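Local coordinates for cysteine desulfurase (Thermococcus onnurineus, PDB 5B89), which probably catalyses the pyridoxal 5'-phosphate-dependent removal of sulfur from L-cysteine, passing it to a sulfur carrier and releasing L-alanine, at residues A212-A215 with E219-V222; L230-S233 with G237-G240; F349-L354 with E411-G416. All coordinates share one frame; numbering follows the deposited sequence.

Interaction 1. Residues A212-A215 with E219-V222. With PLP (pyridoxal-5'-phosphate), chain G.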
loop_
_atom_site.group_PDB
_atom_site.type_symbol
_atom_site.label_atom_id
_atom_site.label_comp_id
_atom_site.label_asym_id
_atom_site.label_seq_id
_atom_site.Cartn_x
_atom_site.Cartn_y
_atom_site.Cartn_z
ATOM N N ALA B 212 -4.276 -2.216 -15.727
ATOM C CA ALA B 212 -2.899 -2.333 -15.187
ATOM C C ALA B 212 -1.925 -2.363 -16.333
ATOM O O ALA B 212 -0.808 -1.873 -16.138
ATOM C CB ALA B 212 -2.777 -3.544 -14.333
ATOM N N GLN B 213 -2.248 -2.939 -17.471
ATOM C CA GLN B 213 -1.279 -3.022 -18.585
ATOM C C GLN B 213 -1.446 -1.997 -19.629
ATOM O O GLN B 213 -0.569 -1.859 -20.537
ATOM C CB GLN B 213 -1.292 -4.367 -19.202
ATOM C CG GLN B 213 -0.730 -5.368 -18.368
ATOM C CD GLN B 213 0.729 -5.047 -17.896
ATOM O OE1 GLN B 213 1.583 -4.266 -18.513
ATOM N NE2 GLN B 213 1.023 -5.661 -16.749
ATOM N N SER B 214 -2.495 -1.217 -19.571
ATOM C CA SER B 214 -2.705 -0.138 -20.470
ATOM C C SER B 214 -2.204 1.268 -19.976
ATOM O O SER B 214 -1.688 2.086 -20.754
ATOM C CB SER B 214 -4.125 0.024 -20.900
ATOM O OG SER B 214 -4.994 0.143 -19.812
ATOM N N ALA B 215 -2.375 1.571 -18.681
ATOM C CA ALA B 215 -2.026 2.867 -18.191
ATOM C C ALA B 215 -0.540 3.193 -18.456
ATOM O O ALA B 215 0.355 2.343 -18.139
ATOM C CB ALA B 215 -2.300 2.924 -16.717
ATOM N N GLU B 219 -3.783 5.542 -24.361
ATOM C CA GLU B 219 -4.771 6.354 -23.727
ATOM C C GLU B 219 -5.695 5.546 -22.869
ATOM O O GLU B 219 -6.226 4.495 -23.308
ATOM C CB GLU B 219 -5.616 7.068 -24.792
ATOM C CG GLU B 219 -6.677 7.948 -24.155
ATOM C CD GLU B 219 -7.486 8.782 -25.191
ATOM O OE1 GLU B 219 -7.438 8.498 -26.398
ATOM O OE2 GLU B 219 -8.184 9.711 -24.756
ATOM N N VAL B 220 -5.866 6.018 -21.620
ATOM C CA VAL B 220 -6.797 5.445 -20.708
ATOM C C VAL B 220 -7.720 6.528 -20.214
ATOM O O VAL B 220 -7.235 7.417 -19.519
ATOM C CB VAL B 220 -6.130 4.694 -19.515
ATOM C CG1 VAL B 220 -7.188 4.274 -18.492
ATOM C CG2 VAL B 220 -5.405 3.498 -20.066
ATOM N N ASN B 221 -9.004 6.557 -20.636
ATOM C CA ASN B 221 -9.858 7.671 -20.317
ATOM C C ASN B 221 -11.191 7.090 -19.865
ATOM O O ASN B 221 -11.851 6.331 -20.623
ATOM C CB ASN B 221 -10.083 8.525 -21.545
ATOM C CG ASN B 221 -10.961 9.708 -21.276
ATOM O OD1 ASN B 221 -12.124 9.554 -21.108
ATOM N ND2 ASN B 221 -10.359 10.868 -21.035
ATOM N N VAL B 222 -11.627 7.401 -18.655
ATOM C CA VAL B 222 -12.761 6.792 -18.078
ATOM C C VAL B 222 -14.092 7.054 -18.850
ATOM O O VAL B 222 -15.002 6.228 -18.821
ATOM C CB VAL B 222 -12.946 7.060 -16.580
ATOM C CG1 VAL B 222 -11.751 6.461 -15.783
ATOM C CG2 VAL B 222 -13.155 8.527 -16.315
HETATM N N1 PLP G . -3.896 -7.053 -14.173
HETATM C C2 PLP G . -3.078 -7.009 -15.260
HETATM C C2A PLP G . -3.642 -7.048 -16.664
HETATM C C3 PLP G . -1.695 -6.969 -15.006
HETATM O O3 PLP G . -0.835 -6.919 -16.054
HETATM C C4 PLP G . -1.213 -6.894 -13.675
HETATM C C4A PLP G . 0.352 -6.913 -13.458
HETATM C C5 PLP G . -2.158 -6.863 -12.617
HETATM C C6 PLP G . -3.510 -6.964 -12.867
HETATM C C5A PLP G . -1.640 -6.830 -11.183
HETATM O O4P PLP G . -0.984 -5.547 -10.947
HETATM P P PLP G . -0.348 -5.457 -9.537
HETATM O O1P PLP G . 0.314 -4.164 -9.553
HETATM O O2P PLP G . 0.644 -6.620 -9.462
HETATM O O3P PLP G . -1.401 -5.622 -8.545
#

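Interaction 2. Residues L230-S233 with G237-G240. With PLP (pyridoxal-5'-phosphate), chain G.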
loop_
_atom_site.group_PDB
_atom_site.type_symbol
_atom_site.label_atom_id
_atom_site.label_comp_id
_atom_site.label_asym_id
_atom_site.label_seq_id
_atom_site.Cartn_x
_atom_site.Cartn_y
_atom_site.Cartn_z
ATOM N N LEU B 230 -12.278 1.606 -12.311
ATOM C CA LEU B 230 -11.049 1.383 -13.118
ATOM C C LEU B 230 -9.861 1.293 -12.216
ATOM O O LEU B 230 -9.804 2.081 -11.278
ATOM C CB LEU B 230 -10.880 2.383 -14.189
ATOM C CG LEU B 230 -9.699 2.197 -15.149
ATOM C CD1 LEU B 230 -10.021 2.682 -16.505
ATOM C CD2 LEU B 230 -8.493 2.925 -14.628
ATOM N N ALA B 231 -8.992 0.322 -12.465
ATOM C CA ALA B 231 -7.809 0.103 -11.546
ATOM C C ALA B 231 -6.547 0.141 -12.397
ATOM O O ALA B 231 -6.531 -0.323 -13.537
ATOM C CB ALA B 231 -7.936 -1.275 -10.927
ATOM N N PHE B 232 -5.486 0.738 -11.879
ATOM C CA PHE B 232 -4.150 0.615 -12.452
ATOM C C PHE B 232 -3.084 0.691 -11.395
ATOM O O PHE B 232 -3.378 0.997 -10.259
ATOM C CB PHE B 232 -3.922 1.559 -13.588
ATOM C CG PHE B 232 -3.792 3.000 -13.258
ATOM C CD1 PHE B 232 -2.522 3.525 -13.022
ATOM C CD2 PHE B 232 -4.863 3.872 -13.256
ATOM C CE1 PHE B 232 -2.318 4.832 -12.821
ATOM C CE2 PHE B 232 -4.649 5.203 -13.069
ATOM C CZ PHE B 232 -3.357 5.704 -12.808
ATOM N N SER B 233 -1.852 0.322 -11.787
ATOM C CA SER B 233 -0.673 0.278 -10.867
ATOM C C SER B 233 0.341 1.304 -11.240
ATOM O O SER B 233 0.736 1.361 -12.430
ATOM C CB SER B 233 0.047 -1.088 -10.900
ATOM O OG SER B 233 -0.854 -2.119 -10.349
ATOM N N GLY B 237 3.243 0.913 -16.465
ATOM C CA GLY B 237 3.484 1.868 -17.464
ATOM C C GLY B 237 3.679 3.305 -17.036
ATOM O O GLY B 237 4.379 4.085 -17.701
ATOM N N PRO B 238 3.029 3.768 -15.938
ATOM C CA PRO B 238 3.174 5.172 -15.534
ATOM C C PRO B 238 4.592 5.565 -15.043
ATOM O O PRO B 238 4.773 6.742 -14.709
ATOM C CB PRO B 238 2.163 5.350 -14.364
ATOM C CG PRO B 238 1.108 4.362 -14.694
ATOM C CD PRO B 238 1.857 3.175 -15.254
ATOM N N MET B 239 5.502 4.598 -14.886
ATOM C CA MET B 239 6.922 4.867 -14.542
ATOM C C MET B 239 6.951 5.416 -13.075
ATOM O O MET B 239 7.865 6.205 -12.757
ATOM C CB MET B 239 7.643 5.841 -15.525
ATOM C CG MET B 239 7.847 5.058 -16.806
ATOM S SD MET B 239 8.925 6.086 -17.892
ATOM C CE MET B 239 8.420 5.696 -19.519
ATOM N N GLY B 240 6.048 5.022 -12.227
ATOM C CA GLY B 240 6.004 5.371 -10.828
ATOM C C GLY B 240 6.647 4.314 -9.989
ATOM O O GLY B 240 7.146 3.306 -10.380
HETATM N N1 PLP G . -3.896 -7.053 -14.173
HETATM C C2 PLP G . -3.078 -7.009 -15.260
HETATM C C2A PLP G . -3.642 -7.048 -16.664
HETATM C C3 PLP G . -1.695 -6.969 -15.006
HETATM O O3 PLP G . -0.835 -6.919 -16.054
HETATM C C4 PLP G . -1.213 -6.894 -13.675
HETATM C C4A PLP G . 0.352 -6.913 -13.458
HETATM C C5 PLP G . -2.158 -6.863 -12.617
HETATM C C6 PLP G . -3.510 -6.964 -12.867
HETATM C C5A PLP G . -1.640 -6.830 -11.183
HETATM O O4P PLP G . -0.984 -5.547 -10.947
HETATM P P PLP G . -0.348 -5.457 -9.537
HETATM O O1P PLP G . 0.314 -4.164 -9.553
HETATM O O2P PLP G . 0.644 -6.620 -9.462
HETATM O O3P PLP G . -1.401 -5.622 -8.545
#

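Interaction 3. Residues F349-L354 with E411-G416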
loop_
_atom_site.group_PDB
_atom_site.type_symbol
_atom_site.label_atom_id
_atom_site.label_comp_id
_atom_site.label_asym_id
_atom_site.label_seq_id
_atom_site.Cartn_x
_atom_site.Cartn_y
_atom_site.Cartn_z
ATOM N N PHE B 349 6.239 -15.780 -26.480
ATOM C CA PHE B 349 6.716 -16.752 -27.433
ATOM C C PHE B 349 7.252 -17.973 -26.714
ATOM O O PHE B 349 7.346 -18.015 -25.524
ATOM C CB PHE B 349 7.814 -16.159 -28.339
ATOM C CG PHE B 349 9.039 -15.677 -27.612
ATOM C CD1 PHE B 349 9.053 -14.458 -27.033
ATOM C CD2 PHE B 349 10.195 -16.423 -27.582
ATOM C CE1 PHE B 349 10.150 -14.008 -26.368
ATOM C CE2 PHE B 349 11.303 -15.976 -26.924
ATOM C CZ PHE B 349 11.289 -14.763 -26.320
ATOM N N ASN B 350 7.576 -18.972 -27.521
ATOM C CA ASN B 350 8.195 -20.186 -27.021
ATOM C C ASN B 350 9.170 -20.730 -28.055
ATOM O O ASN B 350 9.020 -20.528 -29.197
ATOM C CB ASN B 350 7.195 -21.295 -26.686
ATOM C CG ASN B 350 6.710 -21.250 -25.262
ATOM O OD1 ASN B 350 7.457 -21.175 -24.346
ATOM N ND2 ASN B 350 5.437 -21.324 -25.106
ATOM N N VAL B 351 10.165 -21.426 -27.567
ATOM C CA VAL B 351 11.125 -22.104 -28.431
ATOM C C VAL B 351 10.848 -23.602 -28.337
ATOM O O VAL B 351 10.930 -24.141 -27.293
ATOM C CB VAL B 351 12.580 -21.822 -28.048
ATOM C CG1 VAL B 351 13.507 -22.590 -28.984
ATOM C CG2 VAL B 351 12.877 -20.341 -28.121
ATOM N N PRO B 352 10.474 -24.222 -29.449
ATOM C CA PRO B 352 10.135 -25.683 -29.438
ATOM C C PRO B 352 11.288 -26.495 -28.911
ATOM O O PRO B 352 12.439 -26.222 -29.270
ATOM C CB PRO B 352 9.891 -25.973 -30.890
ATOM C CG PRO B 352 9.445 -24.699 -31.472
ATOM C CD PRO B 352 10.341 -23.648 -30.790
ATOM N N GLY B 353 11.006 -27.371 -27.954
ATOM C CA GLY B 353 12.073 -28.127 -27.306
ATOM C C GLY B 353 12.681 -27.621 -26.023
ATOM O O GLY B 353 13.409 -28.353 -25.376
ATOM N N LEU B 354 12.374 -26.377 -25.627
ATOM C CA LEU B 354 12.976 -25.716 -24.507
ATOM C C LEU B 354 11.912 -25.118 -23.581
ATOM O O LEU B 354 10.984 -24.484 -24.042
ATOM C CB LEU B 354 13.859 -24.556 -24.992
ATOM C CG LEU B 354 15.168 -24.912 -25.660
ATOM C CD1 LEU B 354 15.929 -23.590 -25.827
ATOM C CD2 LEU B 354 15.999 -25.879 -24.826
ATOM N N GLU B 411 18.649 -16.060 -32.439
ATOM C CA GLU B 411 19.138 -16.797 -33.629
ATOM C C GLU B 411 20.220 -17.810 -33.219
ATOM O O GLU B 411 20.129 -18.950 -33.579
ATOM C CB GLU B 411 19.607 -15.787 -34.642
ATOM C CG GLU B 411 20.137 -16.422 -35.937
ATOM C CD GLU B 411 20.548 -15.415 -36.974
ATOM O OE1 GLU B 411 19.953 -14.281 -37.073
ATOM O OE2 GLU B 411 21.521 -15.768 -37.733
ATOM N N GLU B 412 21.156 -17.365 -32.376
ATOM C CA GLU B 412 22.183 -18.227 -31.870
ATOM C C GLU B 412 21.570 -19.352 -31.034
ATOM O O GLU B 412 21.918 -20.544 -31.255
ATOM C CB GLU B 412 23.165 -17.358 -31.120
ATOM C CG GLU B 412 24.351 -17.944 -30.339
ATOM C CD GLU B 412 25.304 -16.813 -29.823
ATOM O OE1 GLU B 412 24.850 -15.632 -29.712
ATOM O OE2 GLU B 412 26.503 -17.090 -29.540
ATOM N N LEU B 413 20.567 -19.061 -30.192
ATOM C CA LEU B 413 19.930 -20.074 -29.447
ATOM C C LEU B 413 19.300 -21.123 -30.296
ATOM O O LEU B 413 19.447 -22.269 -30.019
ATOM C CB LEU B 413 18.898 -19.421 -28.506
ATOM C CG LEU B 413 18.128 -20.235 -27.514
ATOM C CD1 LEU B 413 17.475 -19.225 -26.583
ATOM C CD2 LEU B 413 17.057 -21.071 -28.101
ATOM N N VAL B 414 18.501 -20.715 -31.243
ATOM C CA VAL B 414 17.771 -21.636 -32.113
ATOM C C VAL B 414 18.757 -22.501 -32.931
ATOM O O VAL B 414 18.623 -23.700 -32.979
ATOM C CB VAL B 414 16.784 -20.832 -32.982
ATOM C CG1 VAL B 414 16.165 -21.656 -34.094
ATOM C CG2 VAL B 414 15.669 -20.263 -32.061
ATOM N N LYS B 415 19.759 -21.852 -33.525
ATOM C CA LYS B 415 20.825 -22.649 -34.241
ATOM C C LYS B 415 21.583 -23.610 -33.356
ATOM O O LYS B 415 22.060 -24.633 -33.804
ATOM C CB LYS B 415 21.778 -21.627 -34.889
ATOM C CG LYS B 415 21.145 -20.910 -36.059
ATOM C CD LYS B 415 21.997 -19.770 -36.563
ATOM C CE LYS B 415 21.402 -19.299 -37.875
ATOM N NZ LYS B 415 22.044 -18.199 -38.688
ATOM N N GLY B 416 21.732 -23.290 -32.090
ATOM C CA GLY B 416 22.361 -24.192 -31.149
ATOM C C GLY B 416 21.560 -25.372 -30.637
ATOM O O GLY B 416 22.112 -26.127 -29.854
#

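Interaction 1. Residues A212-A215 with E219-V222
Ser214 meets Val220 within the buried loop between strands 206-210 and 229-233. One methyl does the touching: Val220 CG2 lies 3.4 Å from Ser214 OG. The same methyl lies 3.8 Å from Ala215 N, so it packs against both the serine side chain and the backbone that follows. The valine torsion (chi1 172°) sets CG1 anti to the backbone N and swings CG2 beside that N, on the side facing the serine. Ser214 OG has weak hydrogen bonds to His182 ND1 and to Ala211 O.

Ala212 and Gln213 turn to the cofactor instead. Ala212 CB lies over the face of the pyridine ring, 3.6 Å from PLP C2. Gln213 NE2 is directed at PLP O3 in a very short hydrogen bond of 2.3 Å. That length is doubtful, because O3 is crowded in the model. NE2 also hydrogen-bonds Thr43 O. No hydrogen bond joins 212-215 to 219-222. The contact itself is therefore van der Waals packing of a valine methyl on a hydroxyl whose weak polar partners lie outside both segments, while Ala212 and Gln213 serve the cofactor.

Interaction 2. Residues L230-S233 with G237-G240
Ser233 and Pro238 are the closest pair of the two backbones, with CA atoms 7.8 Å apart. Residues 230-233 make up most of strand 229-233, through its C-terminal end. Residues 237-240 are irregular loop on the way to strand 245-249. No hydrogen bond links the two segments, but Gly240 is backbone-bonded to Gly234 just past the strand. The proline ring sits against the strand end: Pro238 CD is 3.5 Å from Ser233 O, and Pro238 CG is 3.8 Å from the same oxygen.

The strand lies in the seven-stranded sheet of the large domain, parallel to 206-210 and antiparallel to 245-249. This is the layout of fold type I pyridoxal-phosphate enzymes. Between the segments run Gly234, His235 and Lys236, of which the last two line the cofactor pocket. In this family the lysine at this place normally carries the cofactor as a Schiff base.

Phe232 packs on Pro238, while Ser233 binds the phosphate. The Phe232 ring meets the proline obliquely, with CE1 3.9 Å from Pro238 CG. The Phe232 side chain also touches Ala215 and Val246, and Pro238 also packs on Leu297 of helix 291-307. Ser233 OG stands beside its backbone N (chi1 -66°), which lets it reach the phosphate and donate to PLP O1P in a very short hydrogen bond of 2.5 Å. The same hydroxyl is hydrogen-bonded to Thr106 OG1.

Interaction 3. Residues F349-L354 with E411-G416
Leu413 CD2 is the atom that both Leu354 and Val351 touch. Leu354 CD1 lies 3.6 Å from Leu413 CD2, and the two leucines run past each other in opposite directions. Val351 CG1 is 4.0 Å from Leu413 CD2, and here the side chains cross at a slant. Val351 CG1 also approaches Val414 CG2, more loosely, at 4.4 Å. Leu413 CG is anti to its backbone N (chi1 -176°), which carries the branch out from the helix toward the turn.

That turn is a type II beta turn from Val351 to Leu354, closed by a hydrogen bond from Leu354 N to Val351 O at 3.1 Å. Gly353 takes its third position with a positive phi of 94°. The turn joins strand 346-349 to helix 356-365, and its partner is the last turn of helix 400-415, close to the chain's C terminus.

Helix 356-365 borders the apolar cluster: Val359 touches Val351 and Leu354, and Ile362 touches Leu413. Leu417 touches Val351 and Leu354, and Met410 touches Val351. Asn350 ND2 makes hydrogen bonds to Tyr335 OH and Gly388 O beside the turn.

Overall arrangement
Along the chain the three contacts come in series; none nests in or crosses another. Interaction 1 closes a short loop after strand 206-210. Interaction 2 follows, closing the loop that leaves the neighbouring strand 229-233. These two touch, through Ala215 with Phe232 and Pro238 and through Val220 with Leu230. Both reach the same pyridoxal phosphate, one at the ring and the other at the phosphate. Interaction 3 encloses 56 residues between its segments, from the turn after strand 346-349 to the final helix. Its centre is about 34 Å from that of interaction 1 and about 33 Å from that of interaction 2. It closes the C-terminal part of the fold, away from the cofactor.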